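Local coordinates for ABC-type transport system, molybdenum-specific extracellular solute-binding protein (Clostridium difficile, PDB 4KD5) that probably binds molybdate or tungstate outside the membrane and hands it to an ABC transporter for uptake into the cell, at residues A[9-14]-A[57-62]; A[87-92]-A[166-171]. All coordinates share one frame; numbering follows the deposited sequence.

How the interactions relate
Both interactions are buried strand pairings that reach the same extended sheet, about 22 Å apart between centres and about 7 Å at their nearest atoms, without touching. Interaction 1 joins two parallel strands of one lobe; interaction 2 joins strand 82-94 in antiparallel fashion to strand 164-168 of the other. Strand 82-94 also pairs with strand 193-198, which borders strand 58-60, and so links the two contacts through the sheet. Backbone bonds and small or aliphatic side chains dominate 9-14 with 57-62, with one ring and one carboxylate-to-backbone bond, whereas 87-92 with 166-171 brings three aromatic rings and an asparagine-serine bond. Each pairing ends near residues predicted to bind molybdate, and interaction 2 includes one of them, Tyr-168.

Interaction 1 (A[9-14]-A[57-62]); sequences NISAAA and DLFISA
Phe-59 turns the edge of its ring to Ser-11 O, 3.1 Å from CD1, while Ser-11 OG stands off the ring plane, 3.3 Å from the same CD1. The ring reaches this position because CG is anti to the backbone N (chi1 176°), and Leu-46 and Ile-50 of helix 43-52 pack on it too. On the other face of the sheet, Ile-10 and Leu-58 run side by side, CG1 of Ile-10 lying 3.7 Å from CB of Leu-58, while the methyl of Ala-12 rests against CB of Ile-60; Phe-211 covers Ile-10 and Leu-58. As in a parallel pair, Ser-11 bonds to two residues of the partner strand: its N donates a hydrogen bond to Leu-58 O and its O accepts one from Ile-60 N at 2.9 Å. Asn-9 O takes two donors, Asp-57 N at 2.8 Å and Leu-58 N at 3.1 Å. Asp-57 OD2 accepts from Asn-9 N through its anti lone pair, although the short modelled length is doubtful, and OD1 is hydrogen-bonded to Ser-202 OG. Beyond the strands, Ala-62 N bonds to Ser-43 OG, a predicted molybdate ligand. Parallel strands whose C-terminal ends lead to the probable anion site are characteristic of a lobe of the periplasmic binding protein fold.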
loop_
_atom_site.group_PDB
_atom_site.type_symbol
_atom_site.label_atom_id
_atom_site.label_comp_id
_atom_site.label_asym_id
_atom_site.label_seq_id
_atom_site.Cartn_x
_atom_site.Cartn_y
_atom_site.Cartn_z
ATOM N N ASN A 9 2.131 -12.953 -7.736
ATOM C CA ASN A 9 1.811 -13.884 -8.807
ATOM C C ASN A 9 1.047 -13.174 -9.912
ATOM O O ASN A 9 -0.066 -12.686 -9.693
ATOM C CB ASN A 9 0.994 -15.061 -8.268
ATOM C CG ASN A 9 1.846 -16.073 -7.535
ATOM O OD1 ASN A 9 2.817 -16.597 -8.082
ATOM N ND2 ASN A 9 1.496 -16.344 -6.283
ATOM N N ILE A 10 1.645 -13.103 -11.096
ATOM C CA ILE A 10 0.970 -12.501 -12.240
ATOM C C ILE A 10 0.624 -13.559 -13.287
ATOM O O ILE A 10 1.485 -14.331 -13.711
ATOM C CB ILE A 10 1.806 -11.376 -12.887
ATOM C CG1 ILE A 10 1.867 -10.154 -11.974
ATOM C CG2 ILE A 10 1.207 -10.955 -14.218
ATOM C CD1 ILE A 10 2.922 -10.229 -10.910
ATOM N N SER A 11 -0.643 -13.601 -13.688
ATOM C CA SER A 11 -1.065 -14.447 -14.800
ATOM C C SER A 11 -1.376 -13.556 -15.999
ATOM O O SER A 11 -2.133 -12.592 -15.877
ATOM C CB SER A 11 -2.286 -15.278 -14.420
ATOM O OG SER A 11 -3.311 -14.467 -13.890
ATOM N N ALA A 12 -0.782 -13.868 -17.149
ATOM C CA ALA A 12 -0.938 -13.044 -18.344
ATOM C C ALA A 12 -1.173 -13.908 -19.568
ATOM O O ALA A 12 -0.815 -15.081 -19.581
ATOM C CB ALA A 12 0.283 -12.174 -18.549
ATOM N N ALA A 13 -1.762 -13.320 -20.606
ATOM C CA ALA A 13 -1.935 -14.026 -21.869
ATOM C C ALA A 13 -0.560 -14.379 -22.417
ATOM O O ALA A 13 0.344 -13.543 -22.403
ATOM C CB ALA A 13 -2.689 -13.166 -22.855
ATOM N N ALA A 14 -0.411 -15.603 -22.921
ATOM C CA ALA A 14 0.884 -16.108 -23.383
ATOM C C ALA A 14 1.533 -15.287 -24.500
ATOM O O ALA A 14 2.695 -15.509 -24.843
ATOM C CB ALA A 14 0.756 -17.560 -23.808
ATOM N N ASP A 57 -2.266 -12.669 -8.000
ATOM C CA ASP A 57 -2.287 -11.289 -7.522
ATOM C C ASP A 57 -2.728 -10.287 -8.580
ATOM O O ASP A 57 -3.530 -9.401 -8.303
ATOM C CB ASP A 57 -0.912 -10.890 -6.973
ATOM C CG ASP A 57 -0.498 -11.721 -5.782
ATOM O OD1 ASP A 57 -1.177 -11.642 -4.742
ATOM O OD2 ASP A 57 0.506 -12.449 -5.892
ATOM N N LEU A 58 -2.195 -10.435 -9.787
ATOM C CA LEU A 58 -2.558 -9.571 -10.903
ATOM C C LEU A 58 -2.885 -10.434 -12.123
ATOM O O LEU A 58 -2.284 -11.496 -12.316
ATOM C CB LEU A 58 -1.416 -8.605 -11.226
ATOM C CG LEU A 58 -1.737 -7.370 -12.073
ATOM C CD1 LEU A 58 -2.259 -6.239 -11.207
ATOM C CD2 LEU A 58 -0.505 -6.910 -12.828
ATOM N N PHE A 59 -3.842 -9.991 -12.933
ATOM C CA PHE A 59 -4.226 -10.728 -14.133
ATOM C C PHE A 59 -4.264 -9.793 -15.342
ATOM O O PHE A 59 -4.912 -8.745 -15.307
ATOM C CB PHE A 59 -5.580 -11.408 -13.914
ATOM C CG PHE A 59 -6.112 -12.125 -15.123
ATOM C CD1 PHE A 59 -5.271 -12.857 -15.948
ATOM C CD2 PHE A 59 -7.466 -12.097 -15.411
ATOM C CE1 PHE A 59 -5.770 -13.523 -17.050
ATOM C CE2 PHE A 59 -7.973 -12.761 -16.508
ATOM C CZ PHE A 59 -7.125 -13.476 -17.331
ATOM N N ILE A 60 -3.549 -10.172 -16.399
ATOM C CA ILE A 60 -3.566 -9.433 -17.657
ATOM C C ILE A 60 -4.212 -10.307 -18.727
ATOM O O ILE A 60 -3.717 -11.396 -19.032
ATOM C CB ILE A 60 -2.150 -9.051 -18.106
ATOM C CG1 ILE A 60 -1.337 -8.517 -16.927
ATOM C CG2 ILE A 60 -2.205 -8.027 -19.225
ATOM C CD1 ILE A 60 0.100 -8.166 -17.276
ATOM N N SER A 61 -5.311 -9.830 -19.304
ATOM C CA SER A 61 -6.095 -10.647 -20.223
ATOM C C SER A 61 -5.920 -10.245 -21.683
ATOM O O SER A 61 -5.415 -9.167 -21.981
ATOM C CB SER A 61 -7.571 -10.577 -19.848
ATOM O OG SER A 61 -8.200 -11.806 -20.118
ATOM N N ALA A 62 -6.357 -11.119 -22.587
ATOM C CA ALA A 62 -6.296 -10.855 -24.023
ATOM C C ALA A 62 -7.548 -10.122 -24.489
ATOM O O ALA A 62 -7.538 -9.430 -25.511
ATOM C CB ALA A 62 -6.127 -12.149 -24.799
#

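Interaction 2 (A[87-92]-A[166-171]); sequences NDLVLI and FVYFSD
Asn-87 extends its amide across Tyr-168 to Ser-170, where ND2 donates to OG at 2.8 Å with the hydroxyl oxygen in the amide plane and a nearly straight N-H...O angle of 165°. OD1 of the same amide receives a weak bond from Ser-170 N, and Tyr-194 OH is a second partner of ND2. CB of Asn-87 lies over one face of the ring of Tyr-168, a predicted molybdate-binding residue, while the amide is tilted 30° from that ring. Asp-88 contributes its backbone, O accepting from Phe-169 N at 2.9 Å where the partner chain turns into its 3-10 segment. Leu-89 then spreads its two methyls, CD1 against Phe-166 CD1 at 3.7 Å and CD2 3.3 Å from Val-167 O, with Tyr-168 CD1 somewhat farther from CD2. Here strand 82-94 runs between strands 164-168 and 178-183, antiparallel to both, as the strand that enters the second lobe from the first does in type II periplasmic binding proteins. Val-90 makes the reciprocal bonds of a hydrogen-bonded pair, N to Val-167 O at 2.7 Å and O from Val-167 N at 3.0 Å. Its CG2 meets Val-167 CG1, and its CG1 approaches Phe-169, whose ring has a cation-pi partner in Lys-183. Leu-91 swings its branch away from its own N (chi1 178°) and lays CD1 over the face of Phe-166, 4.3 Å from the ring centroid and offset to the rim near CE2 and CZ, in a CH-pi contact. Ile-92 CG2 touches Val-167 CG1 at 4.0 Å, beside Leu-154 of helix 150-159.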
loop_
_atom_site.group_PDB
_atom_site.type_symbol
_atom_site.label_atom_id
_atom_site.label_comp_id
_atom_site.label_asym_id
_atom_site.label_seq_id
_atom_site.Cartn_x
_atom_site.Cartn_y
_atom_site.Cartn_z
ATOM N N ASN A 87 -3.538 -3.649 -29.204
ATOM C CA ASN A 87 -2.773 -4.008 -30.387
ATOM C C ASN A 87 -3.343 -3.329 -31.619
ATOM O O ASN A 87 -4.436 -2.763 -31.574
ATOM C CB ASN A 87 -2.756 -5.525 -30.575
ATOM C CG ASN A 87 -1.360 -6.066 -30.789
ATOM O OD1 ASN A 87 -0.527 -5.427 -31.435
ATOM N ND2 ASN A 87 -1.091 -7.245 -30.237
ATOM N N ASP A 88 -2.594 -3.373 -32.713
ATOM C CA ASP A 88 -3.086 -2.860 -33.983
ATOM C C ASP A 88 -3.125 -3.969 -35.019
ATOM O O ASP A 88 -2.240 -4.822 -35.052
ATOM C CB ASP A 88 -2.215 -1.701 -34.477
ATOM C CG ASP A 88 -2.808 -0.347 -34.149
ATOM O OD1 ASP A 88 -4.050 -0.243 -34.107
ATOM O OD2 ASP A 88 -2.038 0.611 -33.932
ATOM N N LEU A 89 -4.164 -3.964 -35.851
ATOM C CA LEU A 89 -4.261 -4.916 -36.952
ATOM C C LEU A 89 -3.554 -4.289 -38.146
ATOM O O LEU A 89 -3.940 -3.209 -38.607
ATOM C CB LEU A 89 -5.721 -5.191 -37.304
ATOM C CG LEU A 89 -6.158 -6.584 -37.760
ATOM C CD1 LEU A 89 -6.954 -6.502 -39.040
ATOM C CD2 LEU A 89 -4.986 -7.519 -37.948
ATOM N N VAL A 90 -2.513 -4.950 -38.640
ATOM C CA VAL A 90 -1.714 -4.373 -39.715
ATOM C C VAL A 90 -1.689 -5.221 -40.979
ATOM O O VAL A 90 -1.944 -6.428 -40.941
ATOM C CB VAL A 90 -0.270 -4.068 -39.258
ATOM C CG1 VAL A 90 -0.272 -3.059 -38.130
ATOM C CG2 VAL A 90 0.434 -5.347 -38.824
ATOM N N LEU A 91 -1.385 -4.567 -42.096
ATOM C CA LEU A 91 -1.220 -5.237 -43.380
ATOM C C LEU A 91 0.271 -5.429 -43.665
ATOM O O LEU A 91 1.035 -4.461 -43.710
ATOM C CB LEU A 91 -1.857 -4.407 -44.495
ATOM C CG LEU A 91 -1.748 -4.927 -45.930
ATOM C CD1 LEU A 91 -2.490 -6.241 -46.097
ATOM C CD2 LEU A 91 -2.265 -3.898 -46.925
ATOM N N ILE A 92 0.687 -6.677 -43.855
ATOM C CA ILE A 92 2.096 -6.969 -44.111
ATOM C C ILE A 92 2.353 -7.527 -45.513
ATOM O O ILE A 92 1.447 -8.038 -46.174
ATOM C CB ILE A 92 2.672 -7.951 -43.081
ATOM C CG1 ILE A 92 1.912 -9.275 -43.119
ATOM C CG2 ILE A 92 2.653 -7.348 -41.679
ATOM C CD1 ILE A 92 2.577 -10.376 -42.335
ATOM N N PHE A 166 -2.747 -10.205 -42.972
ATOM C CA PHE A 166 -3.276 -9.428 -41.854
ATOM C C PHE A 166 -2.794 -10.020 -40.538
ATOM O O PHE A 166 -2.920 -11.222 -40.299
ATOM C CB PHE A 166 -4.805 -9.372 -41.896
ATOM C CG PHE A 166 -5.344 -8.337 -42.839
ATOM C CD1 PHE A 166 -5.481 -7.020 -42.429
ATOM C CD2 PHE A 166 -5.705 -8.674 -44.135
ATOM C CE1 PHE A 166 -5.974 -6.056 -43.292
ATOM C CE2 PHE A 166 -6.199 -7.713 -45.003
ATOM C CZ PHE A 166 -6.334 -6.404 -44.581
ATOM N N VAL A 167 -2.241 -9.166 -39.684
ATOM C CA VAL A 167 -1.523 -9.634 -38.510
ATOM C C VAL A 167 -1.470 -8.522 -37.456
ATOM O O VAL A 167 -1.697 -7.362 -37.784
ATOM C CB VAL A 167 -0.114 -10.111 -38.935
ATOM C CG1 VAL A 167 0.946 -9.105 -38.540
ATOM C CG2 VAL A 167 0.196 -11.474 -38.363
ATOM N N TYR A 168 -1.212 -8.869 -36.196
ATOM C CA TYR A 168 -1.019 -7.844 -35.166
ATOM C C TYR A 168 0.349 -7.188 -35.338
ATOM O O TYR A 168 1.285 -7.830 -35.807
ATOM C CB TYR A 168 -1.127 -8.440 -33.760
ATOM C CG TYR A 168 -2.520 -8.851 -33.350
ATOM C CD1 TYR A 168 -3.634 -8.377 -34.024
ATOM C CD2 TYR A 168 -2.719 -9.707 -32.280
ATOM C CE1 TYR A 168 -4.907 -8.750 -33.645
ATOM C CE2 TYR A 168 -3.985 -10.084 -31.895
ATOM C CZ TYR A 168 -5.074 -9.602 -32.583
ATOM O OH TYR A 168 -6.338 -9.973 -32.204
ATOM N N PHE A 169 0.481 -5.923 -34.953
ATOM C CA PHE A 169 1.771 -5.256 -35.074
ATOM C C PHE A 169 2.825 -5.940 -34.210
ATOM O O PHE A 169 3.991 -6.018 -34.586
ATOM C CB PHE A 169 1.662 -3.783 -34.702
ATOM C CG PHE A 169 2.875 -2.984 -35.069
ATOM C CD1 PHE A 169 3.263 -2.864 -36.397
ATOM C CD2 PHE A 169 3.625 -2.347 -34.095
ATOM C CE1 PHE A 169 4.380 -2.128 -36.743
ATOM C CE2 PHE A 169 4.746 -1.606 -34.436
ATOM C CZ PHE A 169 5.123 -1.498 -35.762
ATOM N N SER A 170 2.402 -6.442 -33.053
ATOM C CA SER A 170 3.316 -7.104 -32.125
ATOM C C SER A 170 3.884 -8.404 -32.687
ATOM O O SER A 170 4.916 -8.891 -32.218
ATOM C CB SER A 170 2.641 -7.357 -30.778
ATOM O OG SER A 170 1.473 -8.133 -30.913
ATOM N N ASP A 171 3.209 -8.964 -33.689
ATOM C CA ASP A 171 3.690 -10.171 -34.354
ATOM C C ASP A 171 4.743 -9.843 -35.410
ATOM O O ASP A 171 5.340 -10.742 -35.998
ATOM C CB ASP A 171 2.528 -10.919 -35.011
ATOM C CG ASP A 171 1.499 -11.412 -34.010
ATOM O OD1 ASP A 171 1.889 -11.880 -32.919
ATOM O OD2 ASP A 171 0.292 -11.342 -34.327
#